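Local coordinates for oligopeptide ABC transporter, periplasmic oligopeptide-binding protein, putative (Thermotoga maritima MSB8, PDB 5IPW) that probably binds oligopeptides in the periplasm and hands them to an ABC transporter for uptake, at residues A[132-137]-A[193-198]; A[302-307]-A[598-603]; A[316-321]-A[328-333]. All coordinates share one frame; numbering follows the deposited sequence.

How the contacts relate
Following the chain from the N terminus, contact 1 comes first: it brings 193-198 back against helix 129-140 and closes a loop of 55 residues. Contact 2 opens well after it and joins 302-307 to 598-603, closing a loop of 290 residues that brings strand 599-602 against helix 304-307. Contact 3 is nested inside that loop, packing helix 311-324 on strand 326-333 across a six-residue link. Contacts 2 and 3 have centres about 7 Å apart and touch, because strands 599-602 and 326-333 are neighbours in one mixed sheet; A599 pairs there with L329. Contact 1 stays apart, its centre about 37 Å from that of contact 2.

Contact 1: residues A[132-137]-A[193-198]; sequences IVFWVN and HYLKQF
F134 projects from helix 129-140 and lays the far end of its ring against L195 and K196, on helix 192-195 and the 3-10 segment 196-198. With CG of F134 anti to the backbone N (chi1 172°), the ring stands out from its helix and spans the gap. It meets its partners obliquely. CZ lies 4.0 Å from CB of L195, and CE2 lies 4.1 Å from CD1 of the same leucine, whose side chain crosses the phenylalanine at about a right angle. K196 lies alongside, running past the ring in the opposite direction: its CG is 3.8 Å from F134 CE1, and the extended chain beyond carries CE to 4.2 Å from F134 CD1. The ammonium end of K196 makes a cation-pi contact with Y202. Helix 129-140 also rests V133 and V136 on V159 of strand 157-163, an edge strand of the five-stranded antiparallel sheet, so F134 joins this sheet-packed helix to 193-198. Replacing F134 with an alanine would probably open a gap beside L195 and let the methylene chain of K196 move more freely. No hydrogen bond joins the two segments, so the contact rests on apolar burial, with the lysine contributing its aliphatic part while its charge is directed elsewhere.

Contact 2: residues A[302-307]-A[598-603]; sequences RHIGGL and PAIAKN
With chi1 at -44°, I304 sets CG1 beside its backbone N and CG2 anti to it, while I600 holds CG1 between N and the carbonyl carbon (chi1 71°) and CG2 anti to that carbon; these two rotations bring the CG2 methyls together at 4.1 Å. The side chains cross at about a right angle, methyl against methyl. On the side toward P598, the same I304 CG2 lies 3.9 Å from the P598 carbonyl oxygen, so this one branch touches both the loop residue and the strand. G305 continues the contact through its backbone: its CA packs 4.0 Å from CD of the P598 ring. G305 N also lies 3.3 Å from P598 O, but the angle is poor and no hydrogen bond forms. The contact sets the short helix 304-307 against the beginning of strand 599-602, which lies between 299-300 and 326-333 in a four-stranded mixed sheet. I600 pairs through its backbone with Q300, on the edge strand that leads into 302-307, so one isoleucine is tied to that part of the chain by main chain and side chain alike. L317 of helix 311-324 touches both isoleucines, and helix 285-293 adds I288 against I304 and A292 against I600. G305 O accepts from S597 OG, a polar tie just before the proline.

Contact 3: residues A[316-321]-A[328-333]; sequences LLMENS and VLKWIA
V328 fits against L317 and M318 where helix 311-324 packs on strand 326-333, a helix followed after a short link by a strand whose first residues pack against it. The valine points at the helix. Its CG2 lies 4.1 Å from CB of L317, and its CB lies 3.9 Å from the terminal CE of M318. M318 starts off with CG anti to the carbonyl carbon (chi1 -63°), then bends at chi2 and again at chi3, which swings SD and CE over toward the strand; the methionine and valine side chains cross obliquely. Further along the strand, K330 meets M318 tip to tip, NZ 3.2 Å from SD, a reach that the lysine owes to the bend at its chi2. This is a close approach rather than a hydrogen bond, and little can be built on its exact length at this resolution. K330 is also the centre of an inverse gamma turn that interrupts strand 326-333. The first shell is thus apolar beside V328 and mixed beside K330, where the ammonium group and the thioether meet.

Around it, V328 also touches P598, while L317 packs on L289 of helix 285-293, so helix 311-324 contacts both the sheet and helix 285-293. Y326 OH, at the start of the strand, donates to L317 O, tying the helix backbone to its own following strand. Within the helix, the M318 carbonyl serves two donors: S321 N at 3.0 Å, and S321 OG in the carbonyl plane. Two residues earlier, L316 O is gripped by N320 N and by N320 ND2 at 2.9 Å, the two reaching it from opposite faces of its carbonyl plane.

Contact 1: residues A[132-137]-A[193-198]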
# COMPACT_ATOMS: atom_id res chain seq x y z
N ILE A 132 -1.04 -13.28 20.69
CA ILE A 132 -0.19 -13.15 19.52
C ILE A 132 0.45 -14.50 19.22
O ILE A 132 0.45 -14.94 18.07
CB ILE A 132 0.90 -12.08 19.71
CG1 ILE A 132 0.23 -10.72 19.92
CG2 ILE A 132 1.83 -12.05 18.50
CD1 ILE A 132 1.18 -9.59 20.28
N VAL A 133 0.97 -15.15 20.25
CA VAL A 133 1.61 -16.46 20.08
C VAL A 133 0.60 -17.45 19.53
O VAL A 133 0.87 -18.18 18.58
CB VAL A 133 2.19 -16.99 21.41
CG1 VAL A 133 2.69 -18.42 21.25
CG2 VAL A 133 3.32 -16.10 21.91
N PHE A 134 -0.57 -17.48 20.14
CA PHE A 134 -1.66 -18.31 19.66
C PHE A 134 -1.87 -18.09 18.16
O PHE A 134 -1.98 -19.04 17.40
CB PHE A 134 -2.94 -17.98 20.41
CG PHE A 134 -4.14 -18.65 19.84
CD1 PHE A 134 -4.33 -20.01 20.02
CD2 PHE A 134 -5.08 -17.94 19.12
CE1 PHE A 134 -5.44 -20.65 19.49
CE2 PHE A 134 -6.19 -18.57 18.59
CZ PHE A 134 -6.37 -19.92 18.77
N TRP A 135 -1.92 -16.83 17.76
CA TRP A 135 -2.11 -16.50 16.36
C TRP A 135 -0.98 -17.00 15.46
O TRP A 135 -1.25 -17.66 14.46
CB TRP A 135 -2.30 -14.99 16.20
CG TRP A 135 -2.40 -14.57 14.77
CD1 TRP A 135 -3.45 -14.78 13.93
CD2 TRP A 135 -1.42 -13.85 14.02
NE1 TRP A 135 -3.19 -14.24 12.70
CE2 TRP A 135 -1.95 -13.66 12.73
CE3 TRP A 135 -0.15 -13.36 14.31
CZ2 TRP A 135 -1.24 -12.99 11.72
CZ3 TRP A 135 0.55 -12.70 13.31
CH2 TRP A 135 0.01 -12.53 12.03
N VAL A 136 0.28 -16.72 15.81
CA VAL A 136 1.37 -17.08 14.90
C VAL A 136 1.56 -18.60 14.83
O VAL A 136 1.77 -19.13 13.75
CB VAL A 136 2.74 -16.35 15.13
CG1 VAL A 136 2.60 -15.07 15.94
CG2 VAL A 136 3.79 -17.26 15.74
N ASN A 137 1.47 -19.28 15.97
CA ASN A 137 1.73 -20.73 16.00
C ASN A 137 0.55 -21.57 15.55
O ASN A 137 0.70 -22.46 14.72
CB ASN A 137 2.17 -21.18 17.39
CG ASN A 137 3.54 -20.64 17.78
OD1 ASN A 137 4.35 -20.28 16.93
ND2 ASN A 137 3.79 -20.59 19.08
N HIS A 193 -8.92 -17.10 24.01
CA HIS A 193 -9.95 -17.45 25.00
C HIS A 193 -11.28 -17.82 24.34
O HIS A 193 -12.05 -18.61 24.88
CB HIS A 193 -10.14 -16.33 26.02
CG HIS A 193 -10.90 -15.15 25.50
ND1 HIS A 193 -10.31 -14.17 24.72
CD2 HIS A 193 -12.19 -14.78 25.66
CE1 HIS A 193 -11.22 -13.26 24.41
NE2 HIS A 193 -12.36 -13.60 24.98
N TYR A 194 -11.54 -17.22 23.17
CA TYR A 194 -12.74 -17.52 22.39
C TYR A 194 -12.53 -18.64 21.39
O TYR A 194 -13.41 -19.47 21.21
CB TYR A 194 -13.22 -16.27 21.64
CG TYR A 194 -14.41 -16.51 20.74
CD1 TYR A 194 -15.69 -16.67 21.26
CD2 TYR A 194 -14.26 -16.58 19.35
CE1 TYR A 194 -16.79 -16.90 20.43
CE2 TYR A 194 -15.35 -16.81 18.51
CZ TYR A 194 -16.61 -16.97 19.06
OH TYR A 194 -17.67 -17.19 18.23
N LEU A 195 -11.37 -18.66 20.72
CA LEU A 195 -11.17 -19.54 19.57
C LEU A 195 -10.69 -20.97 19.89
O LEU A 195 -10.92 -21.89 19.10
CB LEU A 195 -10.20 -18.90 18.58
CG LEU A 195 -10.78 -17.74 17.79
CD1 LEU A 195 -9.70 -17.03 17.00
CD2 LEU A 195 -11.89 -18.20 16.86
N LYS A 196 -10.02 -21.15 21.03
CA LYS A 196 -9.47 -22.46 21.40
C LYS A 196 -10.51 -23.58 21.44
O LYS A 196 -10.18 -24.74 21.22
CB LYS A 196 -8.73 -22.38 22.73
CG LYS A 196 -7.33 -21.84 22.62
CD LYS A 196 -6.64 -21.79 23.98
CE LYS A 196 -5.14 -21.56 23.82
NZ LYS A 196 -4.43 -21.51 25.13
N GLN A 197 -11.77 -23.23 21.73
CA GLN A 197 -12.86 -24.22 21.73
C GLN A 197 -13.12 -24.83 20.35
O GLN A 197 -13.78 -25.86 20.26
CB GLN A 197 -14.15 -23.60 22.27
CG GLN A 197 -14.74 -22.52 21.38
CD GLN A 197 -16.00 -21.96 21.97
OE1 GLN A 197 -16.95 -22.70 22.23
NE2 GLN A 197 -16.03 -20.65 22.21
N PHE A 198 -12.63 -24.18 19.30
CA PHE A 198 -12.77 -24.65 17.92
C PHE A 198 -11.48 -25.25 17.34
O PHE A 198 -11.42 -25.57 16.15
CB PHE A 198 -13.21 -23.48 17.04
CG PHE A 198 -14.42 -22.76 17.55
CD1 PHE A 198 -15.64 -23.41 17.64
CD2 PHE A 198 -14.34 -21.44 17.95
CE1 PHE A 198 -16.76 -22.76 18.12
CE2 PHE A 198 -15.46 -20.78 18.43
CZ PHE A 198 -16.67 -21.44 18.52

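Contact 2: residues A[302-307]-A[598-603]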
# COMPACT_ATOMS: atom_id res chain seq x y z
N ARG A 302 -13.56 4.51 -0.85
CA ARG A 302 -13.33 3.22 -1.46
C ARG A 302 -13.76 3.15 -2.93
O ARG A 302 -12.92 2.98 -3.83
CB ARG A 302 -14.00 2.11 -0.66
CG ARG A 302 -13.63 0.73 -1.16
CD ARG A 302 -13.96 -0.33 -0.13
NE ARG A 302 -13.76 -1.68 -0.65
CZ ARG A 302 -12.58 -2.25 -0.87
NH1 ARG A 302 -11.45 -1.59 -0.64
NH2 ARG A 302 -12.51 -3.49 -1.33
N HIS A 303 -15.05 3.29 -3.21
CA HIS A 303 -15.49 3.16 -4.60
C HIS A 303 -15.53 4.50 -5.31
O HIS A 303 -15.41 4.55 -6.53
CB HIS A 303 -16.80 2.42 -4.67
CG HIS A 303 -16.70 1.05 -4.10
ND1 HIS A 303 -15.79 0.13 -4.57
CD2 HIS A 303 -17.34 0.46 -3.07
CE1 HIS A 303 -15.90 -0.99 -3.88
NE2 HIS A 303 -16.83 -0.81 -2.96
N ILE A 304 -15.64 5.56 -4.52
CA ILE A 304 -15.55 6.95 -5.00
C ILE A 304 -14.23 7.21 -5.73
O ILE A 304 -14.22 7.84 -6.79
CB ILE A 304 -15.65 7.95 -3.82
CG1 ILE A 304 -16.75 7.59 -2.81
CG2 ILE A 304 -15.88 9.37 -4.33
CD1 ILE A 304 -18.10 7.29 -3.42
N GLY A 305 -13.12 6.72 -5.16
CA GLY A 305 -11.76 7.00 -5.65
C GLY A 305 -11.29 6.28 -6.91
O GLY A 305 -10.25 6.64 -7.47
N GLY A 306 -12.02 5.25 -7.34
CA GLY A 306 -11.78 4.62 -8.65
C GLY A 306 -12.60 5.28 -9.75
O GLY A 306 -12.15 5.42 -10.89
N LEU A 307 -13.82 5.68 -9.39
CA LEU A 307 -14.70 6.44 -10.27
C LEU A 307 -14.14 7.84 -10.55
O LEU A 307 -14.23 8.33 -11.67
CB LEU A 307 -16.11 6.55 -9.66
CG LEU A 307 -16.86 5.23 -9.39
CD1 LEU A 307 -18.19 5.51 -8.69
CD2 LEU A 307 -17.09 4.44 -10.67
N PRO A 598 -9.92 10.52 -5.51
CA PRO A 598 -10.59 11.40 -4.56
C PRO A 598 -11.53 10.70 -3.60
O PRO A 598 -12.01 9.60 -3.86
CB PRO A 598 -11.38 12.33 -5.47
CG PRO A 598 -11.73 11.47 -6.63
CD PRO A 598 -10.53 10.60 -6.84
N ALA A 599 -11.78 11.38 -2.49
CA ALA A 599 -12.72 10.92 -1.49
C ALA A 599 -13.67 12.06 -1.25
O ALA A 599 -13.43 13.19 -1.71
CB ALA A 599 -12.00 10.57 -0.20
N ILE A 600 -14.75 11.79 -0.54
CA ILE A 600 -15.63 12.85 -0.11
C ILE A 600 -15.89 12.73 1.38
O ILE A 600 -15.82 11.65 1.95
CB ILE A 600 -16.97 12.88 -0.89
CG1 ILE A 600 -17.87 11.70 -0.52
CG2 ILE A 600 -16.70 12.90 -2.38
CD1 ILE A 600 -19.28 11.82 -1.08
N ALA A 601 -16.16 13.88 1.99
CA ALA A 601 -16.54 13.95 3.37
C ALA A 601 -17.56 15.06 3.50
O ALA A 601 -17.35 16.15 3.01
CB ALA A 601 -15.33 14.25 4.23
N LYS A 602 -18.67 14.78 4.16
CA LYS A 602 -19.62 15.82 4.48
C LYS A 602 -18.92 16.95 5.22
O LYS A 602 -17.92 16.73 5.90
CB LYS A 602 -20.76 15.26 5.33
CG LYS A 602 -21.67 14.31 4.58
CD LYS A 602 -22.65 15.03 3.68
CE LYS A 602 -23.81 15.59 4.48
NZ LYS A 602 -24.88 16.05 3.55
N ASN A 603 -19.47 18.15 5.11
CA ASN A 603 -18.90 19.32 5.76
C ASN A 603 -18.87 19.23 7.28
O ASN A 603 -18.07 19.92 7.91
CB ASN A 603 -19.66 20.58 5.34
CG ASN A 603 -19.46 20.91 3.88
OD1 ASN A 603 -18.45 20.55 3.29
ND2 ASN A 603 -20.44 21.58 3.29

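Contact 3: residues A[316-321]-A[328-333]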
# COMPACT_ATOMS: atom_id res chain seq x y z
N LEU A 316 -18.66 15.67 -11.87
CA LEU A 316 -19.96 15.54 -11.24
C LEU A 316 -19.88 15.64 -9.71
O LEU A 316 -20.74 16.27 -9.08
CB LEU A 316 -20.59 14.21 -11.65
CG LEU A 316 -22.11 14.19 -11.72
CD1 LEU A 316 -22.61 15.14 -12.79
CD2 LEU A 316 -22.60 12.78 -12.01
N LEU A 317 -18.85 15.03 -9.12
CA LEU A 317 -18.62 15.12 -7.67
C LEU A 317 -18.35 16.56 -7.25
O LEU A 317 -18.91 17.06 -6.28
CB LEU A 317 -17.43 14.25 -7.25
CG LEU A 317 -17.65 12.74 -7.28
CD1 LEU A 317 -16.32 12.01 -7.39
CD2 LEU A 317 -18.42 12.28 -6.05
N MET A 318 -17.49 17.22 -8.01
CA MET A 318 -17.18 18.62 -7.76
C MET A 318 -18.42 19.48 -7.92
O MET A 318 -18.81 20.18 -6.98
CB MET A 318 -16.06 19.10 -8.69
CG MET A 318 -14.73 18.38 -8.47
SD MET A 318 -13.66 19.02 -7.16
CE MET A 318 -14.76 19.88 -6.03
N GLU A 319 -19.07 19.39 -9.08
CA GLU A 319 -20.28 20.19 -9.36
C GLU A 319 -21.33 20.02 -8.28
O GLU A 319 -22.05 20.96 -7.96
CB GLU A 319 -20.89 19.81 -10.71
CG GLU A 319 -20.04 20.17 -11.93
CD GLU A 319 -19.97 21.66 -12.22
OE1 GLU A 319 -20.70 22.45 -11.58
OE2 GLU A 319 -19.17 22.03 -13.11
N ASN A 320 -21.41 18.83 -7.69
CA ASN A 320 -22.42 18.57 -6.67
C ASN A 320 -22.02 18.78 -5.20
O ASN A 320 -22.87 18.63 -4.31
CB ASN A 320 -22.98 17.17 -6.85
CG ASN A 320 -24.01 17.10 -7.96
OD1 ASN A 320 -25.19 17.27 -7.71
ND2 ASN A 320 -23.55 16.88 -9.18
N SER A 321 -20.76 19.12 -4.94
CA SER A 321 -20.29 19.32 -3.56
C SER A 321 -21.16 20.32 -2.82
O SER A 321 -21.62 20.05 -1.71
CB SER A 321 -18.81 19.74 -3.51
OG SER A 321 -18.50 20.76 -4.44
N VAL A 328 -14.77 17.56 -1.68
CA VAL A 328 -14.02 16.54 -2.39
C VAL A 328 -12.57 16.64 -1.97
O VAL A 328 -11.93 17.68 -2.13
CB VAL A 328 -14.12 16.72 -3.91
CG1 VAL A 328 -13.18 15.77 -4.64
CG2 VAL A 328 -15.55 16.48 -4.38
N LEU A 329 -12.05 15.54 -1.44
CA LEU A 329 -10.68 15.50 -0.96
C LEU A 329 -9.78 15.03 -2.09
O LEU A 329 -10.00 13.97 -2.68
CB LEU A 329 -10.57 14.60 0.28
CG LEU A 329 -11.47 15.08 1.42
CD1 LEU A 329 -11.70 13.98 2.44
CD2 LEU A 329 -10.88 16.30 2.09
N LYS A 330 -8.76 15.84 -2.38
CA LYS A 330 -7.86 15.61 -3.51
C LYS A 330 -6.76 14.62 -3.14
O LYS A 330 -5.58 14.94 -3.22
CB LYS A 330 -7.24 16.93 -3.99
CG LYS A 330 -8.02 17.64 -5.09
CD LYS A 330 -9.12 18.53 -4.55
CE LYS A 330 -10.01 19.05 -5.67
NZ LYS A 330 -11.23 19.71 -5.13
N TRP A 331 -7.15 13.42 -2.74
CA TRP A 331 -6.17 12.37 -2.47
C TRP A 331 -5.67 11.80 -3.79
O TRP A 331 -6.40 11.78 -4.78
CB TRP A 331 -6.77 11.25 -1.62
CG TRP A 331 -7.25 11.68 -0.27
CD1 TRP A 331 -7.14 12.91 0.30
CD2 TRP A 331 -7.89 10.85 0.70
NE1 TRP A 331 -7.69 12.90 1.56
CE2 TRP A 331 -8.16 11.65 1.82
CE3 TRP A 331 -8.27 9.51 0.72
CZ2 TRP A 331 -8.79 11.15 2.94
CZ3 TRP A 331 -8.90 9.02 1.84
CH2 TRP A 331 -9.15 9.84 2.94
N ILE A 332 -4.43 11.31 -3.79
CA ILE A 332 -3.80 10.78 -5.00
C ILE A 332 -3.55 9.28 -4.90
O ILE A 332 -3.46 8.72 -3.80
CB ILE A 332 -2.48 11.51 -5.31
CG1 ILE A 332 -1.44 11.28 -4.20
CG2 ILE A 332 -2.74 13.00 -5.53
CD1 ILE A 332 -0.03 11.75 -4.56
N ALA A 333 -3.45 8.62 -6.06
CA ALA A 333 -3.01 7.23 -6.13
C ALA A 333 -1.50 7.23 -6.03
O ALA A 333 -0.86 8.26 -6.26
CB ALA A 333 -3.47 6.59 -7.43